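Local coordinates for protein dual specificity phosphatase 28 (Homo sapiens, PDB 5Y15) that acts as an atypical dual-specificity phosphatase that cleaves a synthetic aryl phosphate in vitro but has almost no detectable activity toward phosphotyrosine, at residues 66-71 / 108-113; 42-47 / 137-142. The protein carries 2 engineered substitutions. One frame throughout, in Å; residues are numbered along the deposited sequence.

Contact 1: 66-71 / 108-113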
ATOM      1  N   VAL A  66       2.376  13.471   6.271  1.00 53.25           N
ATOM      2  CA  VAL A  66       2.521  12.100   5.820  1.00 40.82           C
ATOM      3  C   VAL A  66       1.141  11.478   5.748  1.00 40.21           C
ATOM      4  O   VAL A  66       0.385  11.483   6.722  1.00 50.16           O
ATOM      5  CB  VAL A  66       3.460  11.324   6.751  1.00 47.21           C
ATOM      6  CG1 VAL A  66       3.365   9.829   6.479  1.00 47.13           C
ATOM      7  CG2 VAL A  66       4.895  11.794   6.528  1.00 42.71           C
ATOM      8  N   THR A  67       0.796  10.959   4.579  1.00 37.38           N
ATOM      9  CA  THR A  67      -0.489  10.328   4.370  1.00 37.62           C
ATOM     10  C   THR A  67      -0.349   8.846   4.081  1.00 35.04           C
ATOM     11  O   THR A  67      -1.368   8.165   3.911  1.00 42.24           O
ATOM     12  CB  THR A  67      -1.232  11.003   3.211  1.00 46.02           C
ATOM     13  OG1 THR A  67      -0.434  10.897   2.041  1.00 43.60           O
ATOM     14  CG2 THR A  67      -1.453  12.484   3.506  1.00 41.45           C
ATOM     15  N   LEU A  68       0.878   8.328   4.016  1.00 30.98           N
ATOM     16  CA  LEU A  68       1.081   6.901   3.809  1.00 38.21           C
ATOM     17  C   LEU A  68       2.347   6.490   4.531  1.00 36.79           C
ATOM     18  O   LEU A  68       3.387   7.118   4.332  1.00 38.12           O
ATOM     19  CB  LEU A  68       1.200   6.559   2.318  1.00 33.71           C
ATOM     20  CG  LEU A  68       1.597   5.122   1.968  1.00 40.51           C
ATOM     21  CD1 LEU A  68       0.434   4.188   2.205  1.00 36.61           C
ATOM     22  CD2 LEU A  68       2.113   4.987   0.533  1.00 27.29           C
ATOM     23  N   CYS A  69       2.250   5.459   5.373  1.00 35.99           N
ATOM     24  CA  CYS A  69       3.407   4.849   6.022  1.00 34.98           C
ATOM     25  C   CYS A  69       3.706   3.525   5.339  1.00 30.17           C
ATOM     26  O   CYS A  69       2.816   2.677   5.212  1.00 41.79           O
ATOM     27  CB  CYS A  69       3.146   4.605   7.519  1.00 37.82           C
ATOM     28  SG  CYS A  69       2.883   6.134   8.433  1.00 49.59           S
ATOM     29  N   VAL A  70       4.952   3.329   4.940  1.00 30.34           N
ATOM     30  CA  VAL A  70       5.378   2.082   4.326  1.00 29.46           C
ATOM     31  C   VAL A  70       6.236   1.377   5.356  1.00 34.12           C
ATOM     32  O   VAL A  70       7.376   1.790   5.608  1.00 28.00           O
ATOM     33  CB  VAL A  70       6.148   2.298   3.016  1.00 31.35           C
ATOM     34  CG1 VAL A  70       6.523   0.937   2.385  1.00 20.72           C
ATOM     35  CG2 VAL A  70       5.332   3.163   2.029  1.00 26.28           C
ATOM     36  N   ASN A  71       5.693   0.304   5.925  1.00 29.83           N
ATOM     37  CA  ASN A  71       6.329  -0.470   6.994  1.00 26.61           C
ATOM     38  C   ASN A  71       7.009  -1.633   6.297  1.00 28.71           C
ATOM     39  O   ASN A  71       6.349  -2.587   5.894  1.00 39.26           O
ATOM     40  CB  ASN A  71       5.256  -0.918   7.988  1.00 34.93           C
ATOM     41  CG  ASN A  71       5.797  -1.712   9.199  1.00 36.61           C
ATOM     42  OD1 ASN A  71       6.946  -2.161   9.245  1.00 36.73           O
ATOM     43  ND2 ASN A  71       4.925  -1.908  10.173  1.00 38.05           N
ATOM     44  N   ALA A 108       4.240   2.297  -6.540  1.00 26.25           N
ATOM     45  CA  ALA A 108       3.045   2.935  -7.091  1.00 28.93           C
ATOM     46  C   ALA A 108       2.136   3.468  -5.997  1.00 34.89           C
ATOM     47  O   ALA A 108       1.535   4.532  -6.147  1.00 35.96           O
ATOM     48  CB  ALA A 108       2.288   1.976  -8.003  1.00 29.67           C
ATOM     49  N   ALA A 109       2.012   2.758  -4.877  1.00 32.67           N
ATOM     50  CA  ALA A 109       1.229   3.312  -3.779  1.00 28.28           C
ATOM     51  C   ALA A 109       1.860   4.595  -3.266  1.00 29.60           C
ATOM     52  O   ALA A 109       1.155   5.570  -2.946  1.00 31.96           O
ATOM     53  CB  ALA A 109       1.093   2.286  -2.639  1.00 34.84           C
ATOM     54  N   MET A 110       3.192   4.603  -3.152  1.00 23.22           N
ATOM     55  CA  MET A 110       3.871   5.805  -2.679  1.00 29.00           C
ATOM     56  C   MET A 110       3.628   6.975  -3.632  1.00 33.51           C
ATOM     57  O   MET A 110       3.297   8.095  -3.196  1.00 27.50           O
ATOM     58  CB  MET A 110       5.367   5.519  -2.514  1.00 27.47           C
ATOM     59  CG  MET A 110       5.696   4.530  -1.344  1.00 27.85           C
ATOM     60  SD  MET A 110       7.412   3.965  -1.486  1.00 30.33           S
ATOM     61  CE  MET A 110       8.231   5.512  -1.121  1.00 25.87           C
ATOM     62  N   GLU A 111       3.765   6.721  -4.946  1.00 30.36           N
ATOM     63  CA  GLU A 111       3.571   7.784  -5.936  1.00 29.69           C
ATOM     64  C   GLU A 111       2.152   8.316  -5.893  1.00 36.87           C
ATOM     65  O   GLU A 111       1.938   9.527  -5.955  1.00 37.00           O
ATOM     66  CB  GLU A 111       3.907   7.283  -7.341  1.00 31.25           C
ATOM     67  CG  GLU A 111       3.630   8.290  -8.443  1.00 39.81           C
ATOM     68  CD  GLU A 111       4.605   9.472  -8.444  1.00 44.76           C
ATOM     69  OE1 GLU A 111       5.506   9.536  -7.572  1.00 41.76           O
ATOM     70  OE2 GLU A 111       4.479  10.346  -9.333  1.00 55.53           O
ATOM     71  N   ALA A 112       1.163   7.427  -5.755  1.00 39.03           N
ATOM     72  CA  ALA A 112      -0.213   7.899  -5.651  1.00 36.12           C
ATOM     73  C   ALA A 112      -0.390   8.800  -4.441  1.00 43.95           C
ATOM     74  O   ALA A 112      -1.112   9.800  -4.508  1.00 36.85           O
ATOM     75  CB  ALA A 112      -1.181   6.719  -5.579  1.00 40.90           C
ATOM     76  N   ALA A 113       0.250   8.468  -3.314  1.00 46.23           N
ATOM     77  CA  ALA A 113       0.099   9.354  -2.160  1.00 46.42           C
ATOM     78  C   ALA A 113       0.759  10.705  -2.429  1.00 40.21           C
ATOM     79  O   ALA A 113       0.219  11.756  -2.065  1.00 36.26           O
ATOM     80  CB  ALA A 113       0.654   8.696  -0.886  1.00 40.02           C
TER
HETATM   81  O   HOH W   1      -2.403  11.881  -0.048  1.00 51.94           O
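Strand 66-71 and helix segment 108-113 run nearly antiparallel, at 169°, with axes 8.6 Å apart and Leu68 opposite Ala113 in the register. Leu68 and Val70, two residues apart, put their side chains on the helix side, and Thr67 beside them also points there; Leu68 gives up the most surface. With CG anti to the backbone N (chi1 172°), its branch reaches out to the helix, and Leu68 CD2 settles on the backbone, 3.7 Å from Ala109 O and 3.8 Å from Met110 CA. Small residues suit this helix face: a bare methyl at Ala113 lets Leu68 CB come within 3.9 Å of Ala113 CB. Beyond Leu68, beta-branched Val70 crosses Met110 at about a right angle, Val70 CG2 lying 3.7 Å from Met110 CG. At the exposed margin Thr67 OG1 shares a water with Ala113 O, the bond to the carbonyl being weak; no direct hydrogen bond joins the segments, so apolar contact carries the interface. Leu87 of the second subunit packs on Leu68, and Ala109 of that subunit on Ala109. The strand pairs with 119-123 on one side and 85-88 on the other, while Met110's long unbranched chain passes from the strand to Val134 and Tyr138 of helix 130-142.

Contact 2: 42-47 / 137-142; sequences RVAPSL and AYLMRH
Leu139 and Leu47 bury the most surface here, followed by Tyr138, and the two leucines meet through their branch ends, Leu47 CD2 lying 3.8 Å from Leu139 CD2. The leucine side chains cross obliquely, and each is turned to the other by its first torsion: Leu47 holds CG anti to its backbone N (chi1 173°), whereas Leu139 holds CG anti to the carbonyl carbon (chi1 -65°). The forked end of Leu139 serves several partners at once. Leu139 CD2 also reaches Ala44 CB at 4.1 Å, and the other methyl, Leu139 CD1, touches Val43 CG1 at 4.1 Å. Leucine suits this place because two methyls on a short stem can span neighbouring residues of the strand and turn. Tyr138 adds its ring, approached obliquely by Leu47 CD2, which stands 4.2 Å from Tyr138 CD2. The apolar ring carbons thus join the core, while the hydroxyl hydrogen-bonds to Glu111 of helix 100-115. Ala150 of helix 147-157 packs on Leu139 as well, and Met153 on Ala44. On the strand side, a type II turn from Ala44 to Leu47 links strands 40-44 and 47-50, and Val43 and Ala44 both face Leu47. This is a classic beta bulge beside a tight hairpin turn, set against the helix that follows the active-site loop in the protein-tyrosine phosphatase fold.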
ATOM      1  N   ARG A  42      14.057  13.660   5.993  1.00 40.01           N
ATOM      2  CA  ARG A  42      13.631  14.000   4.637  1.00 46.06           C
ATOM      3  C   ARG A  42      14.674  13.486   3.649  1.00 41.10           C
ATOM      4  O   ARG A  42      15.853  13.846   3.747  1.00 37.43           O
ATOM      5  CB  ARG A  42      13.468  15.515   4.509  1.00 48.36           C
ATOM      6  CG  ARG A  42      12.650  16.011   3.331  1.00 49.99           C
ATOM      7  CD  ARG A  42      12.855  17.519   3.179  1.00 62.30           C
ATOM      8  NE  ARG A  42      11.981  18.163   2.192  1.00 72.02           N
ATOM      9  CZ  ARG A  42      12.371  18.543   0.974  1.00 67.31           C
ATOM     10  NH1 ARG A  42      13.624  18.326   0.578  1.00 61.51           N
ATOM     11  NH2 ARG A  42      11.510  19.137   0.145  1.00 57.78           N
ATOM     12  N   VAL A  43      14.272  12.591   2.744  1.00 35.38           N
ATOM     13  CA  VAL A  43      15.188  12.133   1.695  1.00 33.60           C
ATOM     14  C   VAL A  43      15.083  13.020   0.459  1.00 41.25           C
ATOM     15  O   VAL A  43      16.073  13.273  -0.231  1.00 34.13           O
ATOM     16  CB  VAL A  43      14.894  10.669   1.325  1.00 34.23           C
ATOM     17  CG1 VAL A  43      15.710  10.252   0.110  1.00 25.98           C
ATOM     18  CG2 VAL A  43      15.168   9.740   2.506  1.00 40.65           C
ATOM     19  N   ALA A  44      13.858  13.406   0.144  1.00 34.35           N
ATOM     20  CA  ALA A  44      13.514  14.135  -1.061  1.00 33.78           C
ATOM     21  C   ALA A  44      12.110  14.671  -0.851  1.00 41.62           C
ATOM     22  O   ALA A  44      11.441  14.296   0.123  1.00 36.04           O
ATOM     23  CB  ALA A  44      13.593  13.216  -2.291  1.00 39.48           C
ATOM     24  N   PRO A  45      11.623  15.529  -1.737  1.00 41.47           N
ATOM     25  CA  PRO A  45      10.279  16.084  -1.537  1.00 40.59           C
ATOM     26  C   PRO A  45       9.229  15.001  -1.342  1.00 38.83           C
ATOM     27  O   PRO A  45       9.217  13.988  -2.044  1.00 43.69           O
ATOM     28  CB  PRO A  45      10.043  16.878  -2.827  1.00 40.15           C
ATOM     29  CG  PRO A  45      11.420  17.313  -3.196  1.00 37.74           C
ATOM     30  CD  PRO A  45      12.262  16.121  -2.931  1.00 49.54           C
ATOM     31  N   SER A  46       8.399  15.192  -0.323  1.00 39.58           N
ATOM     32  CA  SER A  46       7.274  14.328   0.003  1.00 42.08           C
ATOM     33  C   SER A  46       7.694  12.897   0.375  1.00 37.99           C
ATOM     34  O   SER A  46       6.851  12.001   0.427  1.00 45.36           O
ATOM     35  CB  SER A  46       6.266  14.319  -1.149  1.00 33.81           C
ATOM     36  OG  SER A  46       5.488  15.510  -1.132  1.00 43.32           O
ATOM     37  N   LEU A  47       8.964  12.685   0.711  1.00 35.81           N
ATOM     38  CA  LEU A  47       9.519  11.360   0.960  1.00 34.13           C
ATOM     39  C   LEU A  47      10.416  11.380   2.192  1.00 38.50           C
ATOM     40  O   LEU A  47      11.459  12.042   2.181  1.00 37.60           O
ATOM     41  CB  LEU A  47      10.324  10.899  -0.256  1.00 30.84           C
ATOM     42  CG  LEU A  47      11.086   9.600  -0.057  1.00 43.10           C
ATOM     43  CD1 LEU A  47      10.076   8.428  -0.024  1.00 30.21           C
ATOM     44  CD2 LEU A  47      12.168   9.440  -1.141  1.00 33.19           C
ATOM     45  N   ALA A 137      14.507   2.598  -4.573  1.00 27.64           N
ATOM     46  CA  ALA A 137      13.700   2.125  -5.692  1.00 31.45           C
ATOM     47  C   ALA A 137      12.623   3.141  -6.065  1.00 29.16           C
ATOM     48  O   ALA A 137      12.276   3.295  -7.248  1.00 28.23           O
ATOM     49  CB  ALA A 137      13.102   0.752  -5.355  1.00 29.16           C
ATOM     50  N   TYR A 138      12.052   3.818  -5.075  1.00 23.87           N
ATOM     51  CA  TYR A 138      11.030   4.802  -5.388  1.00 29.66           C
ATOM     52  C   TYR A 138      11.626   5.942  -6.204  1.00 36.03           C
ATOM     53  O   TYR A 138      11.028   6.395  -7.192  1.00 29.94           O
ATOM     54  CB  TYR A 138      10.360   5.336  -4.117  1.00 25.32           C
ATOM     55  CG  TYR A 138       9.441   6.498  -4.424  1.00 28.54           C
ATOM     56  CD1 TYR A 138       8.159   6.282  -4.913  1.00 26.82           C
ATOM     57  CD2 TYR A 138       9.882   7.812  -4.303  1.00 35.26           C
ATOM     58  CE1 TYR A 138       7.324   7.339  -5.224  1.00 30.70           C
ATOM     59  CE2 TYR A 138       9.054   8.885  -4.638  1.00 33.64           C
ATOM     60  CZ  TYR A 138       7.787   8.640  -5.100  1.00 30.37           C
ATOM     61  OH  TYR A 138       6.970   9.699  -5.416  1.00 38.84           O
ATOM     62  N   LEU A 139      12.811   6.414  -5.808  1.00 33.95           N
ATOM     63  CA  LEU A 139      13.430   7.501  -6.553  1.00 36.03           C
ATOM     64  C   LEU A 139      13.778   7.075  -7.973  1.00 42.72           C
ATOM     65  O   LEU A 139      13.658   7.871  -8.913  1.00 32.66           O
ATOM     66  CB  LEU A 139      14.665   8.004  -5.816  1.00 35.71           C
ATOM     67  CG  LEU A 139      14.332   8.635  -4.468  1.00 25.45           C
ATOM     68  CD1 LEU A 139      15.626   9.009  -3.779  1.00 25.75           C
ATOM     69  CD2 LEU A 139      13.464   9.874  -4.694  1.00 31.93           C
ATOM     70  N   MET A 140      14.190   5.820  -8.156  1.00 36.99           N
ATOM     71  CA  MET A 140      14.496   5.361  -9.506  1.00 37.51           C
ATOM     72  C   MET A 140      13.242   5.257 -10.361  1.00 39.40           C
ATOM     73  O   MET A 140      13.254   5.632 -11.539  1.00 33.22           O
ATOM     74  CB  MET A 140      15.165   3.991  -9.462  1.00 32.80           C
ATOM     75  CG  MET A 140      16.658   3.996  -9.291  1.00 38.81           C
ATOM     76  SD  MET A 140      17.207   2.276  -9.210  1.00 49.22           S
ATOM     77  CE  MET A 140      16.756   1.949  -7.603  1.00 25.59           C
ATOM     78  N   ARG A 141      12.165   4.715  -9.792  1.00 33.96           N
ATOM     79  CA  ARG A 141      10.979   4.348 -10.559  1.00 31.23           C
ATOM     80  C   ARG A 141      10.096   5.553 -10.887  1.00 45.64           C
ATOM     81  O   ARG A 141       9.502   5.601 -11.972  1.00 41.18           O
ATOM     82  CB  ARG A 141      10.195   3.279  -9.801  1.00 33.58           C
ATOM     83  CG  ARG A 141       8.820   2.959 -10.349  1.00 41.87           C
ATOM     84  CD  ARG A 141       8.892   2.395 -11.772  1.00 53.06           C
ATOM     85  NE  ARG A 141       7.564   2.036 -12.265  1.00 53.28           N
ATOM     86  CZ  ARG A 141       6.782   2.860 -12.962  1.00 43.91           C
ATOM     87  NH1 ARG A 141       7.194   4.088 -13.254  1.00 45.07           N
ATOM     88  NH2 ARG A 141       5.585   2.455 -13.367  1.00 54.97           N
ATOM     89  N   HIS A 142       9.973   6.526  -9.973  1.00 40.83           N
ATOM     90  CA  HIS A 142       9.031   7.623 -10.176  1.00 39.83           C
ATOM     91  C   HIS A 142       9.650   9.015 -10.188  1.00 40.24           C
ATOM     92  O   HIS A 142       8.935   9.990 -10.461  1.00 32.65           O
ATOM     93  CB  HIS A 142       7.908   7.569  -9.134  1.00 40.54           C
ATOM     94  CG  HIS A 142       6.961   6.436  -9.350  1.00 37.48           C
ATOM     95  ND1 HIS A 142       6.868   5.361  -8.489  1.00 40.75           N
ATOM     96  CD2 HIS A 142       6.082   6.193 -10.351  1.00 32.28           C
ATOM     97  CE1 HIS A 142       5.953   4.516  -8.939  1.00 36.33           C
ATOM     98  NE2 HIS A 142       5.463   5.000 -10.069  1.00 45.70           N
TER

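How the contacts relate
The two contacts have centres 11 Å apart and join helices to the same five-stranded mixed sheet. Along the chain, the segments of contact 1 both fall between those of contact 2: strand 40-44 and its turn come first, then strand 66-71, helix 100-115 and finally helix 130-142. They meet directly at Met110 of helix 100-115, which reaches both the strand side and the helix of contact 2: Met110 CE lies 3.6 Å from Leu47 CD1 and 3.7 Å from Tyr138 CG. The sheet and its helices thus form one continuous core in the catalytic domain. Between 66-71 and 130-142 lies strand 119-123, which leads to Ser124, an engineered residue at the inferred phosphocysteine position.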